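Local coordinates for protein AgaA (Rhizobium radiobacter, PDB 6HLX) that binds the opine agropinic acid as the periplasmic binding protein of an ABC transporter, serving its import into the bacterium, at residues Q335-T338 and A339-I342; P358-A361 and S362-K366; T423-K426 and A427-V430. All blocks are in the same frame, centred on the assembly; numbering follows the deposited sequence.

Interaction 1 of 3, residues Q335-T338 and A339-I342; sequences QQNT and AIAI. With G9Z (agropinic acid), chain E.
In helix 333-347, the helix of the beta-alpha-beta unit that runs from strand 322-327 to strand 351-356, Thr338 and Ile342 meet one turn apart. Thr338 CG2 lies 3.7 Å from Ile342 CD1, and the two side chains run alongside each other. With chi1 at -68°, Thr338 keeps OG1 beside its backbone N, where the hydroxyl bonds back to Phe334 O. Its methyl is then left to meet the isoleucine. This buried side faces helix 267-274 and strands 240-245 and 374-379. Around the helix, Ile340 is exposed. Its CD1 sits 3.8 Å from Gln336 CG and 3.9 Å from Asn337 OD1. The backbone holds the turn with regular i to i+4 bonds, among them Ile342 N to Thr338 O at 2.9 Å. Gln335 takes no part in this side-chain packing. Its chain bends at chi2 (-111°), which carries the amide to the ligand, and NE2 donates to OXT of agropinic acid over 3.0 Å, with an N-H...O angle of 146°. The bond grips the carboxylate end of the opine. The arrangement is an ordinary alpha-helical turn with one residue in the ligand pocket of a periplasmic binding protein.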
loop_
_atom_site.group_PDB
_atom_site.type_symbol
_atom_site.label_atom_id
_atom_site.label_comp_id
_atom_site.label_asym_id
_atom_site.label_seq_id
_atom_site.Cartn_x
_atom_site.Cartn_y
_atom_site.Cartn_z
ATOM N N GLN A 335 -14.535 1.491 6.072
ATOM C CA GLN A 335 -14.258 0.055 6.237
ATOM C C GLN A 335 -15.403 -0.595 7.024
ATOM O O GLN A 335 -15.955 -1.638 6.618
ATOM C CB GLN A 335 -12.934 -0.132 6.984
ATOM C CG GLN A 335 -11.689 0.187 6.159
ATOM C CD GLN A 335 -10.887 -1.056 5.855
ATOM O OE1 GLN A 335 -11.101 -2.135 6.411
ATOM N NE2 GLN A 335 -9.930 -0.913 4.961
ATOM N N GLN A 336 -15.799 0.056 8.148
ATOM C CA GLN A 336 -16.925 -0.462 8.935
ATOM C C GLN A 336 -18.207 -0.524 8.094
ATOM O O GLN A 336 -18.895 -1.545 8.104
ATOM C CB GLN A 336 -17.160 0.406 10.173
ATOM C CG GLN A 336 -18.475 0.037 10.878
ATOM C CD GLN A 336 -18.567 0.694 12.215
ATOM O OE1 GLN A 336 -17.687 0.547 13.040
ATOM N NE2 GLN A 336 -19.637 1.423 12.453
ATOM N N ASN A 337 -18.529 0.557 7.364
ATOM C CA ASN A 337 -19.770 0.594 6.573
ATOM C C ASN A 337 -19.726 -0.351 5.382
ATOM O O ASN A 337 -20.763 -0.946 5.039
ATOM C CB ASN A 337 -20.125 2.027 6.181
ATOM C CG ASN A 337 -20.588 2.816 7.377
ATOM O OD1 ASN A 337 -21.310 2.310 8.247
ATOM N ND2 ASN A 337 -20.176 4.060 7.457
ATOM N N THR A 338 -18.518 -0.561 4.795
ATOM C CA THR A 338 -18.398 -1.556 3.711
ATOM C C THR A 338 -18.701 -2.927 4.320
ATOM O O THR A 338 -19.429 -3.725 3.716
ATOM C CB THR A 338 -16.992 -1.512 3.071
ATOM O OG1 THR A 338 -16.848 -0.266 2.366
ATOM C CG2 THR A 338 -16.741 -2.708 2.099
ATOM N N ALA A 339 -18.143 -3.206 5.512
ATOM C CA ALA A 339 -18.372 -4.496 6.191
ATOM C C ALA A 339 -19.854 -4.734 6.504
ATOM O O ALA A 339 -20.365 -5.841 6.272
ATOM C CB ALA A 339 -17.530 -4.595 7.460
ATOM N N ILE A 340 -20.554 -3.688 6.994
ATOM C CA ILE A 340 -21.991 -3.753 7.302
ATOM C C ILE A 340 -22.796 -4.062 6.025
ATOM O O ILE A 340 -23.663 -4.943 6.043
ATOM C CB ILE A 340 -22.471 -2.455 8.003
ATOM C CG1 ILE A 340 -21.910 -2.386 9.447
ATOM C CG2 ILE A 340 -24.014 -2.328 7.979
ATOM C CD1 ILE A 340 -22.026 -0.991 10.130
ATOM N N ALA A 341 -22.462 -3.382 4.916
ATOM C CA ALA A 341 -23.141 -3.618 3.632
ATOM C C ALA A 341 -22.919 -5.058 3.157
ATOM O O ALA A 341 -23.884 -5.720 2.759
ATOM C CB ALA A 341 -22.649 -2.626 2.586
ATOM N N ILE A 342 -21.670 -5.571 3.266
ATOM C CA ILE A 342 -21.361 -6.954 2.866
ATOM C C ILE A 342 -22.179 -7.952 3.700
ATOM O O ILE A 342 -22.754 -8.892 3.149
ATOM C CB ILE A 342 -19.828 -7.224 2.907
ATOM C CG1 ILE A 342 -19.135 -6.407 1.785
ATOM C CG2 ILE A 342 -19.504 -8.749 2.779
ATOM C CD1 ILE A 342 -17.623 -6.318 1.882
HETATM O OAM G9Z E . -3.561 1.776 6.087
HETATM C CAB G9Z E . -4.773 1.698 5.842
HETATM C CAC G9Z E . -5.761 2.214 6.706
HETATM C CB G9Z E . -7.130 1.925 6.017
HETATM C CA G9Z E . -6.793 1.054 4.818
HETATM C C G9Z E . -7.376 1.578 3.620
HETATM O O G9Z E . -6.758 2.477 2.986
HETATM N N G9Z E . -5.294 1.011 4.808
HETATM C CAG G9Z E . -4.470 0.375 3.710
HETATM C CAH G9Z E . -4.407 -1.141 3.903
HETATM O OAP G9Z E . -5.741 -1.630 3.765
HETATM C CAI G9Z E . -3.495 -1.830 2.883
HETATM O OAQ G9Z E . -2.281 -1.049 2.733
HETATM C CAJ G9Z E . -3.069 -3.259 3.360
HETATM O OAR G9Z E . -2.210 -3.859 2.373
HETATM C CAK G9Z E . -4.214 -4.229 3.737
HETATM O OAT G9Z E . -3.668 -5.376 4.417
HETATM C CAL G9Z E . -5.068 -4.638 2.528
HETATM O OAS G9Z E . -6.194 -5.431 2.965
HETATM O OXT G9Z E . -8.505 1.136 3.272
#

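Interaction 2 of 3, residues P358-A361 and S362-K366; sequences PDWA and SRMAK. With G9Z (agropinic acid), chain E.
Trp360, Arg363 and Met364 pack tightly in the first turns of helix 360-369 and form part of the agropinic acid pocket. The indole is covered on both faces. Over the centre of one lies ligand atom CAC, 3.6 Å above the plane. On the opposite face Met364 CB sits toward the rim. Met364 bends at chi2 (-45°), which brings its SD 4.5 Å from the centroid of the six-membered ring of Trp360, an oblique Met-aromatic contact. Trp360 NE1 donates to Pro21 O, which helps fix the rotation of the ring. Arg363 runs beside the indole, with the two flat groups only 10° apart, and Trp360 CH2 lies over one face of the guanidinium. The two terminal nitrogens of Arg363 grip neighbouring hydroxyls of the sugar-like chain. Arg363 NH2 donates to ligand OAT at 2.9 Å, nearly straight at 165°, and OAT lies in the guanidinium plane. Arg363 NH1 reaches ligand OAS, also at 2.9 Å, and is further held by Thr375 OG1.

The other side of the turn is looser and more open to solvent. Exposed Asp359 is the N-cap. Its OD1 accepts from Ser362 N at 3.0 Å and from Ser362 OG at 2.9 Å, and the two donors come from opposite faces of the carboxylate plane. Pro358 CB rests on Ser362 CB, 3.7 Å away. Ala365 is exposed too.

The helix follows strand 351-356 and leads to strand 374-379. Pro358 and Arg363 pack on Leu327 of strand 322-327, and Pro358 O is tied to Thr329 OG1 in the loop beyond that strand.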
loop_
_atom_site.group_PDB
_atom_site.type_symbol
_atom_site.label_atom_id
_atom_site.label_comp_id
_atom_site.label_asym_id
_atom_site.label_seq_id
_atom_site.Cartn_x
_atom_site.Cartn_y
_atom_site.Cartn_z
ATOM N N PRO A 358 -12.065 -4.253 15.105
ATOM C CA PRO A 358 -11.131 -3.643 16.067
ATOM C C PRO A 358 -10.498 -2.381 15.489
ATOM O O PRO A 358 -10.815 -1.988 14.362
ATOM C CB PRO A 358 -10.076 -4.735 16.231
ATOM C CG PRO A 358 -9.987 -5.351 14.856
ATOM C CD PRO A 358 -11.416 -5.355 14.353
ATOM N N ASP A 359 -9.559 -1.769 16.216
ATOM C CA ASP A 359 -8.866 -0.595 15.674
ATOM C C ASP A 359 -7.930 -1.040 14.531
ATOM O O ASP A 359 -7.786 -2.245 14.300
ATOM C CB ASP A 359 -8.133 0.190 16.759
ATOM C CG ASP A 359 -6.851 -0.423 17.320
ATOM O OD1 ASP A 359 -6.507 -1.540 16.934
ATOM O OD2 ASP A 359 -6.193 0.232 18.141
ATOM N N TRP A 360 -7.294 -0.088 13.833
ATOM C CA TRP A 360 -6.503 -0.456 12.665
ATOM C C TRP A 360 -5.324 -1.364 12.979
ATOM O O TRP A 360 -5.142 -2.384 12.296
ATOM C CB TRP A 360 -6.044 0.794 11.869
ATOM C CG TRP A 360 -5.284 0.384 10.651
ATOM C CD1 TRP A 360 -3.934 0.431 10.479
ATOM C CD2 TRP A 360 -5.804 -0.368 9.552
ATOM N NE1 TRP A 360 -3.591 -0.138 9.277
ATOM C CE2 TRP A 360 -4.721 -0.642 8.686
ATOM C CE3 TRP A 360 -7.095 -0.770 9.175
ATOM C CZ2 TRP A 360 -4.887 -1.334 7.481
ATOM C CZ3 TRP A 360 -7.258 -1.450 7.973
ATOM C CH2 TRP A 360 -6.160 -1.741 7.154
ATOM N N ALA A 361 -4.512 -0.996 13.977
ATOM C CA ALA A 361 -3.323 -1.795 14.322
ATOM C C ALA A 361 -3.703 -3.254 14.670
ATOM O O ALA A 361 -3.002 -4.189 14.248
ATOM C CB ALA A 361 -2.567 -1.148 15.474
ATOM N N SER A 362 -4.839 -3.450 15.383
ATOM C CA SER A 362 -5.273 -4.814 15.719
ATOM C C SER A 362 -5.706 -5.562 14.464
ATOM O O SER A 362 -5.354 -6.723 14.319
ATOM C CB SER A 362 -6.400 -4.802 16.747
ATOM O OG SER A 362 -5.915 -4.158 17.920
ATOM N N ARG A 363 -6.433 -4.882 13.541
ATOM C CA ARG A 363 -6.836 -5.525 12.273
ATOM C C ARG A 363 -5.555 -5.955 11.502
ATOM O O ARG A 363 -5.485 -7.080 11.007
ATOM C CB ARG A 363 -7.683 -4.524 11.422
ATOM C CG ARG A 363 -8.120 -5.041 10.037
ATOM C CD ARG A 363 -7.040 -4.871 8.968
ATOM N NE ARG A 363 -7.510 -5.390 7.688
ATOM C CZ ARG A 363 -6.754 -5.612 6.617
ATOM N NH1 ARG A 363 -7.290 -6.119 5.515
ATOM N NH2 ARG A 363 -5.458 -5.317 6.635
ATOM N N MET A 364 -4.563 -5.059 11.383
ATOM C CA MET A 364 -3.318 -5.347 10.641
ATOM C C MET A 364 -2.541 -6.503 11.247
ATOM O O MET A 364 -1.982 -7.295 10.484
ATOM C CB MET A 364 -2.374 -4.118 10.582
ATOM C CG MET A 364 -2.537 -3.255 9.391
ATOM S SD MET A 364 -2.664 -4.089 7.779
ATOM C CE MET A 364 -1.084 -3.981 7.139
ATOM N N ALA A 365 -2.469 -6.597 12.604
ATOM C CA ALA A 365 -1.757 -7.703 13.262
ATOM C C ALA A 365 -2.434 -9.018 12.868
ATOM O O ALA A 365 -1.741 -9.984 12.562
ATOM C CB ALA A 365 -1.782 -7.543 14.774
ATOM N N LYS A 366 -3.786 -9.049 12.854
ATOM C CA LYS A 366 -4.497 -10.271 12.455
ATOM C C LYS A 366 -4.294 -10.557 10.959
ATOM O O LYS A 366 -4.065 -11.709 10.587
ATOM C CB LYS A 366 -5.990 -10.179 12.768
ATOM C CG LYS A 366 -6.321 -10.175 14.257
ATOM C CD LYS A 366 -7.832 -10.139 14.465
ATOM C CE LYS A 366 -8.275 -11.032 15.597
ATOM N NZ LYS A 366 -9.758 -11.140 15.657
HETATM O OAM G9Z E . -3.561 1.776 6.087
HETATM C CAB G9Z E . -4.773 1.698 5.842
HETATM C CAC G9Z E . -5.761 2.214 6.706
HETATM C CB G9Z E . -7.130 1.925 6.017
HETATM C CA G9Z E . -6.793 1.054 4.818
HETATM C C G9Z E . -7.376 1.578 3.620
HETATM O O G9Z E . -6.758 2.477 2.986
HETATM N N G9Z E . -5.294 1.011 4.808
HETATM C CAG G9Z E . -4.470 0.375 3.710
HETATM C CAH G9Z E . -4.407 -1.141 3.903
HETATM O OAP G9Z E . -5.741 -1.630 3.765
HETATM C CAI G9Z E . -3.495 -1.830 2.883
HETATM O OAQ G9Z E . -2.281 -1.049 2.733
HETATM C CAJ G9Z E . -3.069 -3.259 3.360
HETATM O OAR G9Z E . -2.210 -3.859 2.373
HETATM C CAK G9Z E . -4.214 -4.229 3.737
HETATM O OAT G9Z E . -3.668 -5.376 4.417
HETATM C CAL G9Z E . -5.068 -4.638 2.528
HETATM O OAS G9Z E . -6.194 -5.431 2.965
HETATM O OXT G9Z E . -8.505 1.136 3.272
#

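Interaction 3 of 3, residues T423-K426 and A427-V430; sequences TVDK and AERV. With EDO (1,2-ethanediol), chain B.
The flat guanidinium of Arg429 is approached obliquely by Thr423 O and by CE of Lys426, which lies 3.8 Å from Arg429 NH2. A second flat group, the carboxylate of Asp425, is met from above its plane. There Ala427 N donates to Asp425 OD1 at 3.0 Å, an N-cap bond on the first turn of helix 426-443. Beside OD2 of the same carboxylate lies Glu428 CG, 3.8 Å away, and the two acid groups are turned 56° against each other. Asp425 O also accepts from Arg429 N at 2.9 Å and, weakly, from Glu428 N.

The chains of Arg429 and Thr423 run past one another, pointing opposite ways. Thr423 CG2 touches Arg429 CG at 3.8 Å and Glu428 CB at 3.7 Å. The polar end of Arg429 is well supplied. NH1 forms a salt bridge with Asp385, and NE, placed by the bend at chi3 (83°), donates to Gly420 O. A water bonded to Val424 O accepts weakly from NH2. Lys426 runs alongside with its like charge, but its NZ is paired with a bound buffer molecule. An ethanediol, probably from the crystallisation liquor, accepts from Asp425 N.

The contact spans the short link between helix 411-422 and helix 426-443 and the first turn of the latter. Arg429 ties the start of the second helix to Gly420 near the end of the first.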
loop_
_atom_site.group_PDB
_atom_site.type_symbol
_atom_site.label_atom_id
_atom_site.label_comp_id
_atom_site.label_asym_id
_atom_site.label_seq_id
_atom_site.Cartn_x
_atom_site.Cartn_y
_atom_site.Cartn_z
ATOM N N THR A 423 9.452 -11.107 -19.360
ATOM C CA THR A 423 9.304 -10.643 -20.732
ATOM C C THR A 423 9.489 -9.155 -20.749
ATOM O O THR A 423 8.797 -8.438 -20.038
ATOM C CB THR A 423 7.945 -11.111 -21.287
ATOM O OG1 THR A 423 7.916 -12.533 -21.229
ATOM C CG2 THR A 423 7.713 -10.654 -22.722
ATOM N N VAL A 424 10.469 -8.684 -21.536
ATOM C CA VAL A 424 10.775 -7.264 -21.578
ATOM C C VAL A 424 9.812 -6.543 -22.518
ATOM O O VAL A 424 9.261 -5.528 -22.116
ATOM C CB VAL A 424 12.271 -6.971 -21.871
ATOM C CG1 VAL A 424 12.575 -5.474 -21.719
ATOM C CG2 VAL A 424 13.185 -7.800 -20.949
ATOM N N ASP A 425 9.585 -7.080 -23.732
ATOM C CA ASP A 425 8.682 -6.498 -24.737
ATOM C C ASP A 425 7.224 -6.404 -24.276
ATOM O O ASP A 425 6.571 -7.440 -24.121
ATOM C CB ASP A 425 8.787 -7.278 -26.057
ATOM C CG ASP A 425 7.955 -6.751 -27.217
ATOM O OD1 ASP A 425 7.383 -5.644 -27.088
ATOM O OD2 ASP A 425 7.878 -7.446 -28.252
ATOM N N LYS A 426 6.703 -5.165 -24.105
ATOM C CA LYS A 426 5.314 -4.922 -23.665
ATOM C C LYS A 426 4.249 -5.460 -24.654
ATOM O O LYS A 426 3.146 -5.820 -24.220
ATOM C CB LYS A 426 5.073 -3.452 -23.307
ATOM C CG LYS A 426 5.785 -3.069 -22.001
ATOM C CD LYS A 426 5.069 -2.012 -21.171
ATOM C CE LYS A 426 5.752 -1.889 -19.818
ATOM N NZ LYS A 426 5.311 -0.689 -19.060
ATOM N N ALA A 427 4.579 -5.582 -25.953
ATOM C CA ALA A 427 3.641 -6.163 -26.942
ATOM C C ALA A 427 3.414 -7.664 -26.637
ATOM O O ALA A 427 2.318 -8.207 -26.858
ATOM C CB ALA A 427 4.190 -5.991 -28.354
ATOM N N GLU A 428 4.450 -8.330 -26.088
ATOM C CA GLU A 428 4.336 -9.742 -25.699
ATOM C C GLU A 428 3.781 -9.820 -24.267
ATOM O O GLU A 428 2.944 -10.679 -23.966
ATOM C CB GLU A 428 5.701 -10.454 -25.802
ATOM C CG GLU A 428 6.160 -10.666 -27.248
ATOM C CD GLU A 428 5.131 -11.324 -28.156
ATOM O OE1 GLU A 428 4.656 -12.433 -27.814
ATOM O OE2 GLU A 428 4.780 -10.717 -29.195
ATOM N N ARG A 429 4.194 -8.891 -23.404
ATOM C CA ARG A 429 3.695 -8.903 -22.017
ATOM C C ARG A 429 2.172 -8.747 -21.969
ATOM O O ARG A 429 1.530 -9.400 -21.157
ATOM C CB ARG A 429 4.332 -7.773 -21.174
ATOM C CG ARG A 429 5.789 -7.962 -20.831
ATOM C CD ARG A 429 6.256 -6.864 -19.872
ATOM N NE ARG A 429 5.910 -7.196 -18.490
ATOM C CZ ARG A 429 5.928 -6.329 -17.483
ATOM N NH1 ARG A 429 5.630 -6.728 -16.246
ATOM N NH2 ARG A 429 6.268 -5.059 -17.695
ATOM N N VAL A 430 1.592 -7.930 -22.852
ATOM C CA VAL A 430 0.153 -7.686 -22.794
ATOM C C VAL A 430 -0.664 -8.989 -23.058
ATOM O O VAL A 430 -1.659 -9.210 -22.359
ATOM C CB VAL A 430 -0.300 -6.464 -23.635
ATOM C CG1 VAL A 430 -0.396 -6.770 -25.111
ATOM C CG2 VAL A 430 -1.608 -5.873 -23.091
HETATM C C1 EDO B . 12.374 -10.379 -23.482
HETATM O O1 EDO B . 12.502 -11.665 -22.934
HETATM C C2 EDO B . 11.292 -10.384 -24.569
HETATM O O2 EDO B . 11.182 -9.074 -25.041
HETATM O O HOH W 1 8.451 -4.279 -19.653
#

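In the fold
Interactions 1 and 2 belong to the same agropinic acid pocket and approach the ligand at different points. Gln335 of interaction 1 takes the carboxylate, while interaction 2 supplies a face for the lactam ring and an arginine for the hydroxylated tail. Their centres are 16 Å apart, yet they touch where Gln335 NE2 packs 4.1 Å from Trp360 CZ3. Strand 351-356 lies between their two helices in the chain. Interaction 3 stands apart. Its centre is about 39 Å from each of the others, and its nearest atoms are about 24 Å from interaction 2. It is a surface helix start, away from the ligand.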